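Putatuve endo-xylanase (Clostridium stercorarium, PDB 1O8P) probably binds xylan and cellulose chains as the family 6 carbohydrate-binding module of a putative endo-1,4-beta-xylanase, keeping the enzyme close to its substrate. Local coordinates at residues T64-D69 / V128-L133; Y56-Y61 / S136-V141. All coordinates share one frame; numbering follows the deposited sequence.

How the contacts relate
The segments come in the order 56-61, 64-69, 128-133, 136-141, so contact 1 is nested within the loop that contact 2 closes. Contact 1 is the antiparallel pairing of strands 62-69 and 128-135 in one sheet of the family 6 beta-sandwich. Contact 2, centred 19 Å away and on the opposite side of the chain's centre, joins the loop leading into strand 62-69 to the turn by which the chain leaves strand 128-135 and enters strand 140-147 of the other sheet. That strand carries D142, a calcium ligand. The same two lengths of chain are thus held together as a strand pair and, farther along, as loops.

Contact 1 (T64-D69 / V128-L133); sequences TYKNID and VKDIVL
V128 lays its CG1 methyl against N67, 3.8 Å from N67 CA, while its CA-H leans on the carbonyl of I68. K129 faces I68 in a hydrogen-bonded antiparallel pair: K129 N donates to I68 O, and I68 N returns a bond of 2.8 Å to K129 O. The lysine's ammonium turns away to the carbonyl of A126. Opposite D130 the register slips by one residue, a beta bulge in which N67 takes up left-handed backbone angles, with positive phi. The D130 carboxylate covers the irregular site. With CG beside its own backbone N (chi1 -64°), it leans along K66, the two side chains running the same way. D130 OD1 accepts the backbone N-H of N67 at 2.9 Å on its anti side, whereas D130 OD2 makes a salt bridge with K66 NZ at 3.1 Å, met from the syn side but 35° out of the carboxylate plane. Two different donors therefore fix the rotation of the group.

Beyond the bulge, regular pairing resumes in this sheet of the beta-sandwich, on whose inward face Y65, I131 and L133 meet F144 of the other sheet, with I68 beside them. I131 and Y65 exchange two backbone bonds; the one from Y65 N to I131 O is 2.7 Å long, and the same oxygen lies at the edge of the Y65 ring. The side chains of I131 and I68 cross at about a right angle, with I131 CG1 4.1 Å from I68 CG1. On the opposite face V132 is paired with T64, its CG2 methyl 3.6 Å from T64 OG1. L133 then brings its CD1 methyl obliquely to the Y65 ring, 3.8 Å from Y65 CE1, while the tyrosine hydroxyl is hydrogen-bonded to the carbonyl of A31 and to the hydroxyl of T63.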
loop_
_atom_site.group_PDB
_atom_site.type_symbol
_atom_site.label_atom_id
_atom_site.label_comp_id
_atom_site.label_asym_id
_atom_site.label_seq_id
_atom_site.Cartn_x
_atom_site.Cartn_y
_atom_site.Cartn_z
ATOM N N THR A 64 2.425 3.209 -7.304
ATOM C CA THR A 64 2.791 2.017 -8.003
ATOM C C THR A 64 4.147 1.575 -7.510
ATOM O O THR A 64 5.058 2.396 -7.393
ATOM C CB THR A 64 2.857 2.309 -9.502
ATOM O OG1 THR A 64 1.547 2.616 -9.986
ATOM C CG2 THR A 64 3.343 1.056 -10.334
ATOM N N TYR A 65 4.263 0.272 -7.274
ATOM C CA TYR A 65 5.448 -0.393 -6.750
ATOM C C TYR A 65 5.763 -1.537 -7.681
ATOM O O TYR A 65 5.108 -2.585 -7.664
ATOM C CB TYR A 65 5.184 -0.919 -5.312
ATOM C CG TYR A 65 4.685 0.178 -4.424
ATOM C CD1 TYR A 65 3.328 0.558 -4.440
ATOM C CD2 TYR A 65 5.559 0.866 -3.584
ATOM C CE1 TYR A 65 2.869 1.573 -3.638
ATOM C CE2 TYR A 65 5.101 1.892 -2.773
ATOM C CZ TYR A 65 3.751 2.240 -2.810
ATOM O OH TYR A 65 3.282 3.280 -2.044
ATOM N N LYS A 66 6.798 -1.330 -8.489
ATOM C CA LYS A 66 7.177 -2.260 -9.534
ATOM C C LYS A 66 8.010 -3.393 -9.002
ATOM O O LYS A 66 8.648 -3.261 -7.984
ATOM C CB LYS A 66 7.949 -1.497 -10.626
ATOM C CG LYS A 66 7.074 -0.580 -11.462
ATOM C CD LYS A 66 7.894 0.038 -12.595
ATOM C CE LYS A 66 7.426 -0.466 -13.974
ATOM N NZ LYS A 66 7.744 -1.938 -14.277
ATOM N N ASN A 67 7.983 -4.535 -9.674
ATOM C CA ASN A 67 8.920 -5.617 -9.373
ATOM C C ASN A 67 8.800 -6.160 -7.949
ATOM O O ASN A 67 9.805 -6.381 -7.282
ATOM C CB ASN A 67 10.376 -5.190 -9.707
ATOM C CG ASN A 67 10.515 -4.727 -11.169
ATOM O OD1 ASN A 67 10.979 -3.602 -11.473
ATOM N ND2 ASN A 67 10.072 -5.572 -12.071
ATOM N N ILE A 68 7.573 -6.403 -7.488
ATOM C CA ILE A 68 7.422 -7.141 -6.219
ATOM C C ILE A 68 7.460 -8.665 -6.479
ATOM O O ILE A 68 6.721 -9.186 -7.318
ATOM C CB ILE A 68 6.135 -6.717 -5.474
ATOM C CG1 ILE A 68 6.018 -5.190 -5.349
ATOM C CG2 ILE A 68 5.990 -7.432 -4.145
ATOM C CD1 ILE A 68 7.298 -4.454 -4.930
ATOM N N ASP A 69 8.305 -9.362 -5.736
ATOM C CA ASP A 69 8.455 -10.792 -5.872
ATOM C C ASP A 69 7.557 -11.542 -4.855
ATOM O O ASP A 69 7.826 -11.524 -3.654
ATOM C CB ASP A 69 9.922 -11.141 -5.704
ATOM C CG ASP A 69 10.185 -12.585 -5.909
ATOM O OD1 ASP A 69 9.230 -13.320 -6.217
ATOM O OD2 ASP A 69 11.302 -13.093 -5.756
ATOM N N VAL A 128 6.561 -12.377 -10.170
ATOM C CA VAL A 128 6.926 -10.973 -10.093
ATOM C C VAL A 128 5.858 -10.078 -10.691
ATOM O O VAL A 128 5.514 -10.242 -11.881
ATOM C CB VAL A 128 8.317 -10.684 -10.729
ATOM C CG1 VAL A 128 8.661 -9.180 -10.562
ATOM C CG2 VAL A 128 9.377 -11.553 -10.034
ATOM N N LYS A 129 5.345 -9.141 -9.864
ATOM C CA LYS A 129 4.259 -8.252 -10.245
ATOM C C LYS A 129 4.521 -6.786 -9.911
ATOM O O LYS A 129 5.222 -6.451 -8.956
ATOM C CB LYS A 129 2.922 -8.642 -9.571
ATOM C CG LYS A 129 2.399 -10.071 -9.793
ATOM C CD LYS A 129 2.026 -10.370 -11.228
ATOM C CE LYS A 129 1.142 -11.639 -11.336
ATOM N NZ LYS A 129 2.008 -12.878 -11.658
ATOM N N ASP A 130 3.905 -5.912 -10.700
ATOM C CA ASP A 130 3.766 -4.515 -10.353
ATOM C C ASP A 130 2.512 -4.300 -9.554
ATOM O O ASP A 130 1.424 -4.684 -9.995
ATOM C CB ASP A 130 3.728 -3.654 -11.597
ATOM C CG ASP A 130 5.030 -3.716 -12.381
ATOM O OD1 ASP A 130 6.089 -4.225 -11.902
ATOM O OD2 ASP A 130 5.056 -3.309 -13.531
ATOM N N ILE A 131 2.666 -3.682 -8.382
ATOM C CA ILE A 131 1.532 -3.467 -7.463
ATOM C C ILE A 131 1.131 -1.999 -7.421
ATOM O O ILE A 131 1.968 -1.095 -7.288
ATOM C CB ILE A 131 1.827 -3.983 -6.006
ATOM C CG1 ILE A 131 1.964 -5.500 -5.998
ATOM C CG2 ILE A 131 0.643 -3.628 -5.026
ATOM C CD1 ILE A 131 0.611 -6.270 -6.289
ATOM N N VAL A 132 -0.172 -1.789 -7.514
ATOM C CA VAL A 132 -0.758 -0.459 -7.421
ATOM C C VAL A 132 -1.711 -0.350 -6.230
ATOM O O VAL A 132 -2.592 -1.172 -6.074
ATOM C CB VAL A 132 -1.487 -0.105 -8.766
ATOM C CG1 VAL A 132 -2.000 1.331 -8.752
ATOM C CG2 VAL A 132 -0.513 -0.366 -9.941
ATOM N N LEU A 133 -1.517 0.674 -5.393
ATOM C CA LEU A 133 -2.479 1.037 -4.327
ATOM C C LEU A 133 -3.338 2.224 -4.824
ATOM O O LEU A 133 -2.797 3.242 -5.228
ATOM C CB LEU A 133 -1.723 1.432 -3.042
ATOM C CG LEU A 133 -0.702 0.404 -2.530
ATOM C CD1 LEU A 133 -0.016 0.957 -1.252
ATOM C CD2 LEU A 133 -1.408 -0.967 -2.251
#

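Contact 2 (Y56-Y61 / S136-V141); sequences YIENGY and SGPVNV
The peptide joining I57 to E58 covers one face of the Y61 ring while the I57 side chain turns to G137 and V139: E58 N lies 3.4 Å above the plane over the ring centre, and I57 C is displaced toward the rim. The ring is anchored at its far end by a hydrogen bond between its hydroxyl and the backbone N of N41. Another flat group, the side-chain amide of N140, has V139 O nearly in its plane. The contact joins the loop before strand 62-69 of the beta-sandwich to the turn between strands 128-135 and 140-147, N140 starting the latter; in family 6 modules a sugar-binding cleft lies among loops at one edge of the sandwich, and this contact may border it.

E58 to Y61 form a type II beta turn, with G60 at the position of positive phi, where a CB would be jammed against the carbonyl of N59. Backbone hydrogen bonds between G60, Y61 and F135 tie the turn to strand 128-135.

I57 fills the middle of the contact. I57 CG2, anti to the backbone N, reaches G137 O at 3.4 Å and V139 CG1 at 4.2 Å, while I57 CD1 comes to 3.5 Å from V139 O. I57 O in turn receives the CA-H of P138. N59 comes alongside the S136 backbone, N59 OD1 lying 3.3 Å from S136 CA; the serine hydroxyl is hydrogen-bonded to the hydroxyls of T87 and T88.

A water bridges the segments, accepting from I57 N at 3.1 Å and donating to V139 O at 2.9 Å. V139 O also takes the N-H of N140 ND2 at 3.2 Å, a nearly straight bond (174°) that reaches the oxygen from above its carbonyl plane.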
loop_
_atom_site.group_PDB
_atom_site.type_symbol
_atom_site.label_atom_id
_atom_site.label_comp_id
_atom_site.label_asym_id
_atom_site.label_seq_id
_atom_site.Cartn_x
_atom_site.Cartn_y
_atom_site.Cartn_z
ATOM N N TYR A 56 -1.252 13.441 2.299
ATOM C CA TYR A 56 -1.926 14.416 1.422
ATOM C C TYR A 56 -2.560 13.661 0.270
ATOM O O TYR A 56 -2.550 14.108 -0.882
ATOM C CB TYR A 56 -1.022 15.569 0.926
ATOM C CG TYR A 56 -0.681 16.695 1.908
ATOM C CD1 TYR A 56 -1.071 16.655 3.260
ATOM C CD2 TYR A 56 0.075 17.787 1.485
ATOM C CE1 TYR A 56 -0.723 17.690 4.160
ATOM C CE2 TYR A 56 0.433 18.813 2.348
ATOM C CZ TYR A 56 0.040 18.780 3.697
ATOM O OH TYR A 56 0.426 19.813 4.556
ATOM N N ILE A 57 -3.114 12.490 0.596
ATOM C CA ILE A 57 -3.789 11.602 -0.367
ATOM C C ILE A 57 -5.273 11.963 -0.506
ATOM O O ILE A 57 -5.913 12.377 0.455
ATOM C CB ILE A 57 -3.567 10.106 0.029
ATOM C CG1 ILE A 57 -2.173 9.625 -0.434
ATOM C CG2 ILE A 57 -4.705 9.184 -0.453
ATOM C CD1 ILE A 57 -1.715 8.370 0.276
ATOM N N GLU A 58 -5.790 11.840 -1.719
ATOM C CA GLU A 58 -7.194 12.086 -2.006
ATOM C C GLU A 58 -7.801 10.921 -2.777
ATOM O O GLU A 58 -7.080 10.092 -3.319
ATOM C CB GLU A 58 -7.325 13.362 -2.850
ATOM C CG GLU A 58 -6.889 14.649 -2.153
ATOM C CD GLU A 58 -7.693 15.029 -0.902
ATOM O OE1 GLU A 58 -8.824 14.522 -0.657
ATOM O OE2 GLU A 58 -7.191 15.889 -0.137
ATOM N N ASN A 59 -9.136 10.867 -2.830
ATOM C CA ASN A 59 -9.853 9.988 -3.764
ATOM C C ASN A 59 -9.268 10.027 -5.188
ATOM O O ASN A 59 -9.093 11.106 -5.774
ATOM C CB ASN A 59 -11.358 10.358 -3.805
ATOM C CG ASN A 59 -12.147 9.405 -4.643
ATOM O OD1 ASN A 59 -11.842 8.236 -4.643
ATOM N ND2 ASN A 59 -13.144 9.890 -5.384
ATOM N N GLY A 60 -8.981 8.850 -5.736
ATOM C CA GLY A 60 -8.428 8.683 -7.058
ATOM C C GLY A 60 -6.908 8.650 -7.115
ATOM O O GLY A 60 -6.339 8.301 -8.167
ATOM N N TYR A 61 -6.238 9.019 -6.019
ATOM C CA TYR A 61 -4.748 8.894 -5.956
ATOM C C TYR A 61 -4.285 7.439 -5.968
ATOM O O TYR A 61 -5.055 6.533 -5.667
ATOM C CB TYR A 61 -4.173 9.531 -4.702
ATOM C CG TYR A 61 -4.099 11.030 -4.703
ATOM C CD1 TYR A 61 -5.006 11.809 -5.434
ATOM C CD2 TYR A 61 -3.121 11.676 -3.931
ATOM C CE1 TYR A 61 -4.932 13.213 -5.420
ATOM C CE2 TYR A 61 -3.004 13.068 -3.911
ATOM C CZ TYR A 61 -3.911 13.831 -4.649
ATOM O OH TYR A 61 -3.812 15.182 -4.569
ATOM N N SER A 136 -9.301 5.888 -1.932
ATOM C CA SER A 136 -10.661 6.442 -2.087
ATOM C C SER A 136 -10.893 7.649 -1.176
ATOM O O SER A 136 -11.966 8.263 -1.131
ATOM C CB SER A 136 -11.736 5.355 -1.904
ATOM O OG SER A 136 -11.845 4.981 -0.554
ATOM N N GLY A 137 -9.850 8.038 -0.488
ATOM C CA GLY A 137 -9.965 9.114 0.461
ATOM C C GLY A 137 -8.652 9.279 1.202
ATOM O O GLY A 137 -7.710 8.513 1.004
ATOM N N PRO A 138 -8.581 10.329 2.014
ATOM C CA PRO A 138 -7.387 10.632 2.834
ATOM C C PRO A 138 -6.960 9.466 3.770
ATOM O O PRO A 138 -7.790 8.897 4.505
ATOM C CB PRO A 138 -7.820 11.871 3.647
ATOM C CG PRO A 138 -9.048 12.452 2.896
ATOM C CD PRO A 138 -9.655 11.331 2.144
ATOM N N VAL A 139 -5.682 9.108 3.710
ATOM C CA VAL A 139 -5.091 8.073 4.553
ATOM C C VAL A 139 -3.557 8.285 4.516
ATOM O O VAL A 139 -3.015 8.757 3.527
ATOM C CB VAL A 139 -5.487 6.612 4.078
ATOM C CG1 VAL A 139 -4.945 6.315 2.638
ATOM C CG2 VAL A 139 -5.069 5.486 5.129
ATOM N N ASN A 140 -2.881 8.000 5.616
ATOM C CA ASN A 140 -1.413 7.925 5.600
ATOM C C ASN A 140 -0.961 6.472 5.623
ATOM O O ASN A 140 -1.533 5.660 6.326
ATOM C CB ASN A 140 -0.810 8.666 6.780
ATOM C CG ASN A 140 -0.947 10.187 6.668
ATOM O OD1 ASN A 140 -0.461 10.892 7.521
ATOM N ND2 ASN A 140 -1.581 10.690 5.614
ATOM N N VAL A 141 0.067 6.153 4.830
ATOM C CA VAL A 141 0.550 4.798 4.707
ATOM C C VAL A 141 2.048 4.790 4.983
ATOM O O VAL A 141 2.816 5.449 4.283
ATOM C CB VAL A 141 0.265 4.179 3.333
ATOM C CG1 VAL A 141 0.500 2.631 3.388
ATOM C CG2 VAL A 141 -1.179 4.525 2.830
HETATM O O HOH W 1 -3.705 11.522 3.440
#